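Local coordinates for tryptophanyl-tRNA synthetase (Cryptosporidium parvum Iowa II, PDB 3HV0), which probably charges tRNA(Trp) with tryptophan at the expense of ATP, this chain being the part of the longer protein that holds its class I catalytic core, at residues T79-S84 and Y136-D141; V111-D116 and P198-A203; E118-I121 and T127-E130; F153-L158 and S208-I213. All blocks are in the same frame, centred on the assembly; numbering follows the deposited sequence.

Contact 1: residues T79-S84 and Y136-D141; sequences TGRGPS and YENMKD. With TRP (tryptophan), chain C.
One amide oxygen, Asn138 OD1, is gripped by two nitrogens of the same guanidinium group, both reaching it from one face of its amide plane. The donor is Arg81, at the end of strand 76-81 in the nucleotide-binding Rossmann fold of class I synthetases, and Asn138 stands on helix 128-143, which packs beside this part of the sheet. Arg81 NE lies 2.7 Å from Asn138 OD1, with an N-H...O angle of 150°; the NH2 bond to the same oxygen is 2.9 Å and more bent. NE and NH2 together make a side-on grip, with OD1 in the guanidinium plane at its edge. NE stands 44° out of the carbonyl plane of Asn138, away from the lone pairs. A bend at chi2 (66°) turns the otherwise extended arginine across the asparagine. Ser85 ties both groups down further, its carbonyl accepting from Asn138 ND2 and its hydroxyl bonding to Arg81 NH2.

The same strand end lines the tryptophan pocket. Gly80, with no side chain, lets its CA approach TRP CD2 to 3.4 Å, so the indole lies close against the backbone. Beyond the strand, Pro83 is the centre of an inverse gamma turn, and its ring packs against the oxygen that takes both arginine bonds, with Pro83 CB 3.6 Å from Asn138 OD1.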
loop_
_atom_site.group_PDB
_atom_site.type_symbol
_atom_site.label_atom_id
_atom_site.label_comp_id
_atom_site.label_asym_id
_atom_site.label_seq_id
_atom_site.Cartn_x
_atom_site.Cartn_y
_atom_site.Cartn_z
ATOM N N THR A 79 10.395 -10.355 13.353
ATOM C CA THR A 79 11.641 -9.760 12.930
ATOM C C THR A 79 11.636 -9.638 11.414
ATOM O O THR A 79 10.716 -10.094 10.787
ATOM C CB THR A 79 12.821 -10.541 13.452
ATOM O OG1 THR A 79 13.927 -9.650 13.563
ATOM C CG2 THR A 79 13.192 -11.671 12.538
ATOM N N GLY A 80 12.641 -8.998 10.844
ATOM C CA GLY A 80 12.649 -8.754 9.384
ATOM C C GLY A 80 14.008 -8.571 8.763
ATOM O O GLY A 80 15.017 -8.614 9.450
ATOM N N ARG A 81 14.004 -8.382 7.436
ATOM C CA ARG A 81 15.203 -8.296 6.627
ATOM C C ARG A 81 14.911 -7.490 5.327
ATOM O O ARG A 81 13.907 -7.682 4.675
ATOM C CB ARG A 81 15.695 -9.718 6.363
ATOM C CG ARG A 81 16.518 -9.940 5.112
ATOM C CD ARG A 81 17.871 -9.227 5.130
ATOM N NE ARG A 81 18.594 -9.423 3.879
ATOM C CZ ARG A 81 19.710 -8.793 3.545
ATOM N NH1 ARG A 81 20.255 -7.915 4.366
ATOM N NH2 ARG A 81 20.282 -9.039 2.372
ATOM N N GLY A 82 15.795 -6.570 4.973
ATOM C CA GLY A 82 15.666 -5.818 3.728
ATOM C C GLY A 82 16.593 -6.369 2.663
ATOM O O GLY A 82 17.797 -6.212 2.784
ATOM N N PRO A 83 16.053 -7.036 1.626
ATOM C CA PRO A 83 16.865 -7.655 0.591
ATOM C C PRO A 83 17.516 -6.673 -0.396
ATOM O O PRO A 83 17.034 -6.514 -1.512
ATOM C CB PRO A 83 15.857 -8.539 -0.146
ATOM C CG PRO A 83 14.593 -7.883 0.030
ATOM C CD PRO A 83 14.618 -7.242 1.365
ATOM N N SER A 84 18.617 -6.044 0.008
ATOM C CA SER A 84 19.410 -5.198 -0.884
ATOM C C SER A 84 20.585 -5.939 -1.501
ATOM O O SER A 84 21.292 -5.397 -2.348
ATOM C CB SER A 84 19.925 -3.993 -0.115
ATOM O OG SER A 84 20.139 -4.337 1.236
ATOM N N TYR A 136 13.976 -13.957 -2.188
ATOM C CA TYR A 136 13.825 -15.415 -2.128
ATOM C C TYR A 136 15.122 -16.128 -1.776
ATOM O O TYR A 136 15.100 -17.116 -1.046
ATOM C CB TYR A 136 13.132 -15.996 -3.372
ATOM C CG TYR A 136 11.651 -16.138 -3.091
ATOM C CD1 TYR A 136 11.056 -17.383 -2.886
ATOM C CD2 TYR A 136 10.858 -15.005 -2.935
ATOM C CE1 TYR A 136 9.680 -17.480 -2.577
ATOM C CE2 TYR A 136 9.499 -15.090 -2.641
ATOM C CZ TYR A 136 8.920 -16.317 -2.457
ATOM O OH TYR A 136 7.577 -16.334 -2.160
ATOM N N GLU A 137 16.246 -15.613 -2.256
ATOM C CA GLU A 137 17.531 -16.182 -1.873
ATOM C C GLU A 137 17.789 -15.928 -0.404
ATOM O O GLU A 137 18.214 -16.826 0.329
ATOM C CB GLU A 137 18.660 -15.602 -2.714
ATOM C CG GLU A 137 18.587 -15.967 -4.184
ATOM C CD GLU A 137 18.680 -17.454 -4.418
ATOM O OE1 GLU A 137 19.307 -18.147 -3.605
ATOM O OE2 GLU A 137 18.122 -17.929 -5.426
ATOM N N ASN A 138 17.517 -14.698 0.022
ATOM C CA ASN A 138 17.595 -14.327 1.447
ATOM C C ASN A 138 16.794 -15.255 2.370
ATOM O O ASN A 138 17.271 -15.582 3.449
ATOM C CB ASN A 138 17.146 -12.887 1.649
ATOM C CG ASN A 138 18.199 -11.865 1.214
ATOM O OD1 ASN A 138 18.106 -10.703 1.585
ATOM N ND2 ASN A 138 19.204 -12.289 0.427
ATOM N N MET A 139 15.601 -15.683 1.942
ATOM C CA MET A 139 14.795 -16.645 2.716
ATOM C C MET A 139 15.540 -17.932 3.001
ATOM O O MET A 139 15.421 -18.481 4.098
ATOM C CB MET A 139 13.506 -17.042 1.989
ATOM C CG MET A 139 12.511 -15.932 1.829
ATOM S SD MET A 139 10.857 -16.489 1.387
ATOM C CE MET A 139 10.806 -18.041 2.292
ATOM N N LYS A 140 16.276 -18.417 2.006
ATOM C CA LYS A 140 17.085 -19.618 2.160
ATOM C C LYS A 140 18.134 -19.451 3.265
ATOM O O LYS A 140 18.336 -20.352 4.099
ATOM C CB LYS A 140 17.785 -19.987 0.838
ATOM C CG LYS A 140 16.851 -20.351 -0.300
ATOM C CD LYS A 140 17.600 -20.525 -1.617
ATOM C CE LYS A 140 16.760 -21.341 -2.601
ATOM N NZ LYS A 140 17.351 -21.443 -3.969
ATOM N N ASP A 141 18.818 -18.313 3.258
ATOM C CA ASP A 141 19.765 -18.009 4.322
ATOM C C ASP A 141 19.029 -17.937 5.652
ATOM O O ASP A 141 19.554 -18.334 6.678
ATOM C CB ASP A 141 20.432 -16.650 4.103
ATOM C CG ASP A 141 21.261 -16.575 2.842
ATOM O OD1 ASP A 141 21.438 -15.440 2.333
ATOM O OD2 ASP A 141 21.750 -17.616 2.371
HETATM N N TRP C . 13.707 -2.599 7.106
HETATM C CA TRP C . 14.519 -3.599 7.862
HETATM C C TRP C . 15.952 -3.595 7.351
HETATM O O TRP C . 16.213 -3.134 6.225
HETATM C CB TRP C . 13.918 -5.017 7.785
HETATM C CG TRP C . 12.821 -5.270 8.791
HETATM C CD1 TRP C . 11.470 -5.331 8.544
HETATM C CD2 TRP C . 12.972 -5.515 10.198
HETATM N NE1 TRP C . 10.788 -5.596 9.700
HETATM C CE2 TRP C . 11.681 -5.699 10.732
HETATM C CE3 TRP C . 14.068 -5.597 11.053
HETATM C CZ2 TRP C . 11.460 -5.959 12.083
HETATM C CZ3 TRP C . 13.845 -5.850 12.394
HETATM C CH2 TRP C . 12.544 -6.018 12.898
HETATM O OXT TRP C . 16.854 -4.047 8.081
#

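Contact 2: residues V111-D116 and P198-A203; sequences VIQLTD and PAVQAA. With TRP (tryptophan), chain C.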
loop_
_atom_site.group_PDB
_atom_site.type_symbol
_atom_site.label_atom_id
_atom_site.label_comp_id
_atom_site.label_asym_id
_atom_site.label_seq_id
_atom_site.Cartn_x
_atom_site.Cartn_y
_atom_site.Cartn_z
ATOM N N VAL A 111 7.140 -14.675 12.902
ATOM C CA VAL A 111 6.650 -14.024 11.704
ATOM C C VAL A 111 7.818 -13.188 11.148
ATOM O O VAL A 111 8.409 -12.462 11.913
ATOM C CB VAL A 111 5.429 -13.142 12.111
ATOM C CG1 VAL A 111 5.539 -11.736 11.546
ATOM C CG2 VAL A 111 4.098 -13.844 11.750
ATOM N N ILE A 112 8.192 -13.340 9.866
ATOM C CA ILE A 112 9.386 -12.714 9.294
ATOM C C ILE A 112 9.082 -11.967 7.951
ATOM O O ILE A 112 8.622 -12.577 6.996
ATOM C CB ILE A 112 10.484 -13.753 9.034
ATOM C CG1 ILE A 112 10.814 -14.554 10.316
ATOM C CG2 ILE A 112 11.736 -13.103 8.557
ATOM C CD1 ILE A 112 11.894 -15.617 10.157
ATOM N N GLN A 113 9.390 -10.668 7.879
ATOM C CA GLN A 113 9.031 -9.834 6.732
ATOM C C GLN A 113 10.229 -9.520 5.822
ATOM O O GLN A 113 11.223 -8.921 6.260
ATOM C CB GLN A 113 8.418 -8.513 7.219
ATOM C CG GLN A 113 8.093 -7.520 6.103
ATOM C CD GLN A 113 7.573 -6.171 6.624
ATOM O OE1 GLN A 113 8.211 -5.537 7.455
ATOM N NE2 GLN A 113 6.415 -5.741 6.133
ATOM N N LEU A 114 10.162 -9.943 4.571
ATOM C CA LEU A 114 11.190 -9.558 3.637
ATOM C C LEU A 114 10.703 -8.320 2.881
ATOM O O LEU A 114 9.735 -8.379 2.149
ATOM C CB LEU A 114 11.539 -10.726 2.735
ATOM C CG LEU A 114 12.414 -11.684 3.560
ATOM C CD1 LEU A 114 11.891 -13.118 3.581
ATOM C CD2 LEU A 114 13.852 -11.575 3.093
ATOM N N THR A 115 11.369 -7.195 3.093
ATOM C CA THR A 115 10.870 -5.919 2.620
ATOM C C THR A 115 11.321 -5.585 1.206
ATOM O O THR A 115 12.000 -4.576 0.990
ATOM C CB THR A 115 11.246 -4.755 3.593
ATOM O OG1 THR A 115 12.656 -4.484 3.569
ATOM C CG2 THR A 115 10.851 -5.109 4.977
ATOM N N ASP A 116 10.905 -6.379 0.222
ATOM C CA ASP A 116 11.301 -6.073 -1.178
ATOM C C ASP A 116 10.770 -4.719 -1.686
ATOM O O ASP A 116 11.385 -4.118 -2.543
ATOM C CB ASP A 116 10.947 -7.191 -2.159
ATOM C CG ASP A 116 9.615 -7.822 -1.863
ATOM O OD1 ASP A 116 8.583 -7.153 -1.885
ATOM O OD2 ASP A 116 9.559 -9.008 -1.584
ATOM N N PRO A 198 6.843 3.172 6.363
ATOM C CA PRO A 198 6.856 2.849 7.781
ATOM C C PRO A 198 5.640 2.054 8.275
ATOM O O PRO A 198 5.793 1.096 9.076
ATOM C CB PRO A 198 6.918 4.213 8.424
ATOM C CG PRO A 198 7.692 5.026 7.485
ATOM C CD PRO A 198 7.321 4.549 6.121
ATOM N N ALA A 199 4.451 2.395 7.785
ATOM C CA ALA A 199 3.246 1.641 8.173
ATOM C C ALA A 199 3.343 0.174 7.745
ATOM O O ALA A 199 2.889 -0.721 8.454
ATOM C CB ALA A 199 2.009 2.256 7.602
ATOM N N VAL A 200 3.954 -0.071 6.587
ATOM C CA VAL A 200 4.158 -1.448 6.103
ATOM C C VAL A 200 5.018 -2.260 7.054
ATOM O O VAL A 200 4.732 -3.427 7.304
ATOM C CB VAL A 200 4.762 -1.479 4.691
ATOM C CG1 VAL A 200 4.906 -2.907 4.181
ATOM C CG2 VAL A 200 3.897 -0.687 3.747
ATOM N N GLN A 201 6.047 -1.635 7.617
ATOM C CA GLN A 201 6.900 -2.324 8.582
ATOM C C GLN A 201 6.292 -2.413 9.954
ATOM O O GLN A 201 6.592 -3.330 10.697
ATOM C CB GLN A 201 8.231 -1.625 8.724
ATOM C CG GLN A 201 9.166 -2.360 9.649
ATOM C CD GLN A 201 10.595 -2.200 9.313
ATOM O OE1 GLN A 201 11.431 -2.241 10.191
ATOM N NE2 GLN A 201 10.898 -2.007 8.055
ATOM N N ALA A 202 5.489 -1.419 10.313
ATOM C CA ALA A 202 4.784 -1.420 11.588
ATOM C C ALA A 202 3.753 -2.550 11.669
ATOM O O ALA A 202 3.684 -3.245 12.666
ATOM C CB ALA A 202 4.123 -0.093 11.809
ATOM N N ALA A 203 3.001 -2.747 10.592
ATOM C CA ALA A 203 1.785 -3.559 10.590
ATOM C C ALA A 203 1.908 -5.003 11.132
ATOM O O ALA A 203 0.959 -5.519 11.729
ATOM C CB ALA A 203 1.137 -3.555 9.189
HETATM N N TRP C . 13.707 -2.599 7.106
HETATM C CA TRP C . 14.519 -3.599 7.862
HETATM C C TRP C . 15.952 -3.595 7.351
HETATM O O TRP C . 16.213 -3.134 6.225
HETATM C CB TRP C . 13.918 -5.017 7.785
HETATM C CG TRP C . 12.821 -5.270 8.791
HETATM C CD1 TRP C . 11.470 -5.331 8.544
HETATM C CD2 TRP C . 12.972 -5.515 10.198
HETATM N NE1 TRP C . 10.788 -5.596 9.700
HETATM C CE2 TRP C . 11.681 -5.699 10.732
HETATM C CE3 TRP C . 14.068 -5.597 11.053
HETATM C CZ2 TRP C . 11.460 -5.959 12.083
HETATM C CZ3 TRP C . 13.845 -5.850 12.394
HETATM C CH2 TRP C . 12.544 -6.018 12.898
HETATM O OXT TRP C . 16.854 -4.047 8.081
#
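Gln113 reaches straight out from its strand toward helix 192-202 and meets Val200 at about a right angle. With CG anti to the backbone N (chi1 176°) and the chain extended beyond it, the amide is carried to the helix backbone, where Gln113 NE2 donates to Val200 O over 3.1 Å. The bond is fairly straight, at 162°, and the carbonyl oxygen lies near the amide plane; seen from Val200, however, the nitrogen stands well above the carbonyl plane. The same NE2 is bonded to Asn157 OD1, and Gln113 OE1 to Tyr78 OH, so the buried amide is held at both ends.

Thus fixed, Gln113 OE1 faces Gln201 CA at 3.6 Å and also comes within 3.4 Å of TRP NE1. Gln201 brings its chain over the pyrrole part of the indole, with its CG 3.6 Å from TRP NE1. Thr115 comes to the edge of the indole instead: its CG2 lies 3.6 Å from TRP CD1, while its hydroxyl bonds to Glu118. The strand end and helix thereby form walls of the tryptophan pocket, placed as is usual in a Rossmann-fold synthetase, where the substrate lies over the C-terminal ends of the parallel strands.

Contact 3: residues E118-I121 and T127-E130; sequences EKFI and TLEE. With TRP (tryptophan), chain C.
Phe120 and Leu128 meet at about a right angle where helix 116-122 comes up against the start of helix 128-143, a start marked by a capping box between Thr127 and Glu130. The contact itself is apolar. Leu128 CG sits over one face of the Phe120 ring, 3.8 Å from its centroid and only 17° off the ring normal, a CH-pi contact. The branch reaches further back along the phenylalanine, placing Leu128 CD2 3.3 Å from Phe120 CB, which is tight packing. With CG of Phe120 anti to its backbone N (chi1 168°), the ring is swung toward the second helix, and its CD1 also touches Thr127 CA at 3.5 Å. The second subunit adds to this surface: Lys173 of that subunit makes a cation-pi contact with the Phe120 ring and hydrogen-bonds to the backbone O of Phe120, and Pro166 of the same subunit packs on Leu128.

Polar bonds hold the helix start. Thr127 OG1 lies 3.0 Å from Glu130 OE1, meeting it on the anti side and out of the carboxylate plane. The two backbone-to-side-chain bonds of the box, Glu130 N to Thr127 OG1 and Thr127 N to Glu130 OE1, are weak.

Two side chains of the same helix, Glu118 and Lys119, meet the ligand. Glu118, extended toward the substrate, takes a hydrogen bond at OE1 from TRP N, modelled very short at 2.5 Å, and is itself bonded to Thr115. Its neighbour Lys119 bends at chi2 to pass the carboxylate, with Lys119 CE 3.3 Å from TRP O.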
loop_
_atom_site.group_PDB
_atom_site.type_symbol
_atom_site.label_atom_id
_atom_site.label_comp_id
_atom_site.label_asym_id
_atom_site.label_seq_id
_atom_site.Cartn_x
_atom_site.Cartn_y
_atom_site.Cartn_z
ATOM N N GLU A 118 10.512 -1.912 0.324
ATOM C CA GLU A 118 11.329 -0.862 0.959
ATOM C C GLU A 118 12.583 -0.513 0.162
ATOM O O GLU A 118 12.897 0.645 -0.038
ATOM C CB GLU A 118 11.724 -1.304 2.392
ATOM C CG GLU A 118 12.756 -0.411 3.111
ATOM C CD GLU A 118 13.257 -0.999 4.453
ATOM O OE1 GLU A 118 13.024 -2.221 4.730
ATOM O OE2 GLU A 118 13.906 -0.232 5.228
ATOM N N LYS A 119 13.306 -1.536 -0.268
ATOM C CA LYS A 119 14.673 -1.389 -0.795
ATOM C C LYS A 119 14.626 -0.964 -2.230
ATOM O O LYS A 119 15.478 -0.211 -2.690
ATOM C CB LYS A 119 15.460 -2.697 -0.632
ATOM C CG LYS A 119 15.620 -3.134 0.843
ATOM C CD LYS A 119 16.349 -2.018 1.617
ATOM C CE LYS A 119 16.684 -2.397 3.047
ATOM N NZ LYS A 119 17.611 -1.380 3.658
ATOM N N PHE A 120 13.602 -1.406 -2.942
ATOM C CA PHE A 120 13.292 -0.777 -4.200
ATOM C C PHE A 120 12.974 0.712 -3.997
ATOM O O PHE A 120 13.328 1.538 -4.838
ATOM C CB PHE A 120 12.127 -1.471 -4.862
ATOM C CG PHE A 120 11.551 -0.707 -6.021
ATOM C CD1 PHE A 120 12.236 -0.632 -7.206
ATOM C CD2 PHE A 120 10.331 -0.083 -5.923
ATOM C CE1 PHE A 120 11.723 0.058 -8.283
ATOM C CE2 PHE A 120 9.804 0.610 -7.005
ATOM C CZ PHE A 120 10.502 0.689 -8.183
ATOM N N ILE A 121 12.309 1.059 -2.889
ATOM C CA ILE A 121 11.904 2.443 -2.663
ATOM C C ILE A 121 13.073 3.355 -2.284
ATOM O O ILE A 121 13.203 4.455 -2.831
ATOM C CB ILE A 121 10.759 2.580 -1.627
ATOM C CG1 ILE A 121 9.420 2.217 -2.276
ATOM C CG2 ILE A 121 10.660 4.038 -1.126
ATOM C CD1 ILE A 121 9.006 3.192 -3.375
ATOM N N THR A 127 15.552 -2.451 -8.554
ATOM C CA THR A 127 14.267 -2.727 -9.163
ATOM C C THR A 127 13.551 -3.813 -8.366
ATOM O O THR A 127 14.155 -4.512 -7.587
ATOM C CB THR A 127 14.455 -3.234 -10.556
ATOM O OG1 THR A 127 15.188 -4.468 -10.502
ATOM C CG2 THR A 127 15.208 -2.219 -11.364
ATOM N N LEU A 128 12.261 -3.966 -8.612
ATOM C CA LEU A 128 11.452 -4.906 -7.853
ATOM C C LEU A 128 11.758 -6.320 -8.271
ATOM O O LEU A 128 11.674 -7.236 -7.447
ATOM C CB LEU A 128 9.960 -4.607 -8.023
ATOM C CG LEU A 128 9.445 -3.414 -7.231
ATOM C CD1 LEU A 128 7.950 -3.280 -7.502
ATOM C CD2 LEU A 128 9.741 -3.566 -5.761
ATOM N N GLU A 129 12.122 -6.501 -9.537
ATOM C CA GLU A 129 12.555 -7.815 -10.014
ATOM C C GLU A 129 13.763 -8.328 -9.229
ATOM O O GLU A 129 13.789 -9.484 -8.805
ATOM C CB GLU A 129 12.897 -7.784 -11.491
ATOM C CG GLU A 129 12.958 -9.175 -12.113
ATOM C CD GLU A 129 13.668 -9.183 -13.444
ATOM O OE1 GLU A 129 13.534 -8.186 -14.191
ATOM O OE2 GLU A 129 14.356 -10.185 -13.737
ATOM N N GLU A 130 14.758 -7.466 -9.047
ATOM C CA GLU A 130 15.966 -7.826 -8.311
ATOM C C GLU A 130 15.690 -8.032 -6.831
ATOM O O GLU A 130 16.186 -8.984 -6.220
ATOM C CB GLU A 130 17.027 -6.747 -8.480
ATOM C CG GLU A 130 17.591 -6.655 -9.924
ATOM C CD GLU A 130 18.490 -5.457 -10.119
ATOM O OE1 GLU A 130 18.072 -4.325 -9.822
ATOM O OE2 GLU A 130 19.621 -5.645 -10.574
HETATM N N TRP C . 13.707 -2.599 7.106
HETATM C CA TRP C . 14.519 -3.599 7.862
HETATM C C TRP C . 15.952 -3.595 7.351
HETATM O O TRP C . 16.213 -3.134 6.225
HETATM C CB TRP C . 13.918 -5.017 7.785
HETATM C CG TRP C . 12.821 -5.270 8.791
HETATM C CD1 TRP C . 11.470 -5.331 8.544
HETATM C CD2 TRP C . 12.972 -5.515 10.198
HETATM N NE1 TRP C . 10.788 -5.596 9.700
HETATM C CE2 TRP C . 11.681 -5.699 10.732
HETATM C CE3 TRP C . 14.068 -5.597 11.053
HETATM C CZ2 TRP C . 11.460 -5.959 12.083
HETATM C CZ3 TRP C . 13.845 -5.850 12.394
HETATM C CH2 TRP C . 12.544 -6.018 12.898
HETATM O OXT TRP C . 16.854 -4.047 8.081
#

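Contact 4: residues F153-L158 and S208-I213; sequences FIFTNL and SSFPHI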
loop_
_atom_site.group_PDB
_atom_site.type_symbol
_atom_site.label_atom_id
_atom_site.label_comp_id
_atom_site.label_asym_id
_atom_site.label_seq_id
_atom_site.Cartn_x
_atom_site.Cartn_y
_atom_site.Cartn_z
ATOM N N PHE A 153 6.397 -18.291 10.039
ATOM C CA PHE A 153 5.769 -17.817 8.818
ATOM C C PHE A 153 6.619 -16.714 8.205
ATOM O O PHE A 153 6.802 -15.654 8.790
ATOM C CB PHE A 153 4.327 -17.336 9.087
ATOM C CG PHE A 153 3.705 -16.632 7.917
ATOM C CD1 PHE A 153 3.608 -17.261 6.697
ATOM C CD2 PHE A 153 3.261 -15.320 8.021
ATOM C CE1 PHE A 153 3.068 -16.603 5.600
ATOM C CE2 PHE A 153 2.705 -14.662 6.919
ATOM C CZ PHE A 153 2.608 -15.316 5.713
ATOM N N ILE A 154 7.149 -16.968 7.016
ATOM C CA ILE A 154 7.996 -16.004 6.320
ATOM C C ILE A 154 7.221 -15.502 5.106
ATOM O O ILE A 154 6.421 -16.252 4.535
ATOM C CB ILE A 154 9.331 -16.645 5.883
ATOM C CG1 ILE A 154 9.933 -17.442 7.060
ATOM C CG2 ILE A 154 10.304 -15.572 5.322
ATOM C CD1 ILE A 154 11.332 -18.054 6.812
ATOM N N PHE A 155 7.442 -14.240 4.729
ATOM C CA PHE A 155 6.725 -13.649 3.623
ATOM C C PHE A 155 7.413 -12.398 3.071
ATOM O O PHE A 155 8.120 -11.674 3.796
ATOM C CB PHE A 155 5.300 -13.275 4.068
ATOM C CG PHE A 155 5.248 -12.205 5.133
ATOM C CD1 PHE A 155 5.288 -12.541 6.481
ATOM C CD2 PHE A 155 5.158 -10.858 4.780
ATOM C CE1 PHE A 155 5.240 -11.560 7.449
ATOM C CE2 PHE A 155 5.122 -9.879 5.739
ATOM C CZ PHE A 155 5.165 -10.232 7.083
ATOM N N THR A 156 7.184 -12.132 1.787
ATOM C CA THR A 156 7.617 -10.878 1.192
ATOM C C THR A 156 6.452 -9.898 1.168
ATOM O O THR A 156 5.299 -10.303 1.030
ATOM C CB THR A 156 8.124 -11.050 -0.259
ATOM O OG1 THR A 156 7.017 -11.109 -1.181
ATOM C CG2 THR A 156 9.035 -12.271 -0.391
ATOM N N ASN A 157 6.747 -8.609 1.262
ATOM C CA ASN A 157 5.698 -7.615 1.192
ATOM C C ASN A 157 4.952 -7.657 -0.149
ATOM O O ASN A 157 3.754 -7.460 -0.185
ATOM C CB ASN A 157 6.241 -6.216 1.465
ATOM C CG ASN A 157 6.492 -5.957 2.920
ATOM O OD1 ASN A 157 5.940 -6.622 3.783
ATOM N ND2 ASN A 157 7.342 -4.991 3.204
ATOM N N LEU A 158 5.635 -7.937 -1.244
ATOM C CA LEU A 158 4.929 -7.984 -2.524
ATOM C C LEU A 158 3.867 -9.089 -2.544
ATOM O O LEU A 158 2.887 -9.011 -3.287
ATOM C CB LEU A 158 5.899 -8.121 -3.709
ATOM C CG LEU A 158 6.561 -6.806 -4.186
ATOM C CD1 LEU A 158 7.105 -6.923 -5.609
ATOM C CD2 LEU A 158 5.612 -5.658 -4.173
ATOM N N SER A 208 -3.660 -8.670 14.600
ATOM C CA SER A 208 -4.691 -8.553 13.590
ATOM C C SER A 208 -4.106 -8.835 12.186
ATOM O O SER A 208 -4.777 -9.445 11.356
ATOM C CB SER A 208 -5.381 -7.175 13.626
ATOM O OG SER A 208 -4.480 -6.117 13.300
ATOM N N SER A 209 -2.860 -8.443 11.940
ATOM C CA SER A 209 -2.270 -8.569 10.586
ATOM C C SER A 209 -1.983 -9.998 10.135
ATOM O O SER A 209 -1.479 -10.209 9.024
ATOM C CB SER A 209 -1.007 -7.749 10.489
ATOM O OG SER A 209 -1.349 -6.383 10.504
ATOM N N PHE A 210 -2.296 -10.968 10.995
ATOM C CA PHE A 210 -2.130 -12.386 10.675
ATOM C C PHE A 210 -3.383 -13.148 11.086
ATOM O O PHE A 210 -3.350 -13.930 12.028
ATOM C CB PHE A 210 -0.888 -12.975 11.372
ATOM C CG PHE A 210 0.388 -12.307 10.985
ATOM C CD1 PHE A 210 1.038 -12.662 9.810
ATOM C CD2 PHE A 210 0.923 -11.296 11.761
ATOM C CE1 PHE A 210 2.216 -12.037 9.428
ATOM C CE2 PHE A 210 2.097 -10.669 11.375
ATOM C CZ PHE A 210 2.743 -11.041 10.212
ATOM N N PRO A 211 -4.499 -12.908 10.374
ATOM C CA PRO A 211 -5.746 -13.617 10.680
ATOM C C PRO A 211 -5.635 -15.154 10.609
ATOM O O PRO A 211 -6.304 -15.842 11.385
ATOM C CB PRO A 211 -6.723 -13.081 9.621
ATOM C CG PRO A 211 -5.872 -12.523 8.549
ATOM C CD PRO A 211 -4.649 -12.024 9.210
ATOM N N HIS A 212 -4.780 -15.677 9.720
ATOM C CA HIS A 212 -4.691 -17.125 9.495
ATOM C C HIS A 212 -3.817 -17.868 10.505
ATOM O O HIS A 212 -3.671 -19.084 10.393
ATOM C CB HIS A 212 -4.213 -17.468 8.078
ATOM C CG HIS A 212 -4.955 -16.756 6.993
ATOM N ND1 HIS A 212 -6.330 -16.701 6.933
ATOM C CD2 HIS A 212 -4.502 -16.060 5.922
ATOM C CE1 HIS A 212 -6.693 -15.989 5.875
ATOM N NE2 HIS A 212 -5.601 -15.590 5.242
ATOM N N ILE A 213 -3.238 -17.167 11.479
ATOM C CA ILE A 213 -2.707 -17.849 12.677
ATOM C C ILE A 213 -3.410 -17.465 13.973
ATOM O O ILE A 213 -3.673 -18.335 14.809
ATOM C CB ILE A 213 -1.173 -17.686 12.880
ATOM C CG1 ILE A 213 -0.597 -16.540 12.068
ATOM C CG2 ILE A 213 -0.468 -18.920 12.449
ATOM C CD1 ILE A 213 0.918 -16.596 11.970
#
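An aromatic cluster of Phe153, Phe155 and Phe210 joins an edge strand of the sheet, 152-156, to the turn that leads into helix 211-214. A single carbon of Phe210 does most of the touching: its CE1 lies 3.7 Å from Phe153 CE2, and the same Phe210 CE1 is 3.6 Å from Phe155 CE1. The rings of Phe153 and Phe210 meet rim to rim, with neither over the face of the other, although their planes are almost perpendicular at 83°. Phe155 leans obliquely to Phe210, its plane turned by 61° and the centroids 5.8 Å apart.

The two strand residues turn differently. CG of Phe153 lies anti to its backbone N, whereas that of Phe155 falls between N and the carbonyl carbon (chi1 64°), and both rings end beside the incoming rim of Phe210. Tyr160, from the helix that follows the strand, extends the cluster and meets Phe153 edge-to-face, while Val111 of the neighbouring strand packs on Phe210. The result is a buried aromatic patch on one face of the parallel part of the sheet, between the edge strand and the segment from helix 192-202 toward strand 222-227, an arrangement belonging to the layered alpha/beta architecture of the Rossmann fold.

In the fold
From the N terminus, segment 79-84 opens contact 1 and segment 111-116 opens contact 2 on the neighbouring strand. The short loop of contact 3, from 118-121 to 127-130, is nested inside both. Helix 128-143 then closes contact 1 at 136-141, so contacts 1 and 2 cross. Segment 153-158 opens contact 4 after contacts 1 and 3 have closed; contact 2 closes next, at 198-203, and contact 4 last, at 208-213, so these two cross as well. Strands 76-81, 110-114 and 152-156 are thereby tied to the surrounding helices. Contacts 1, 2 and 3 converge on the bound tryptophan, while contacts 3 and 4 both touch the second subunit.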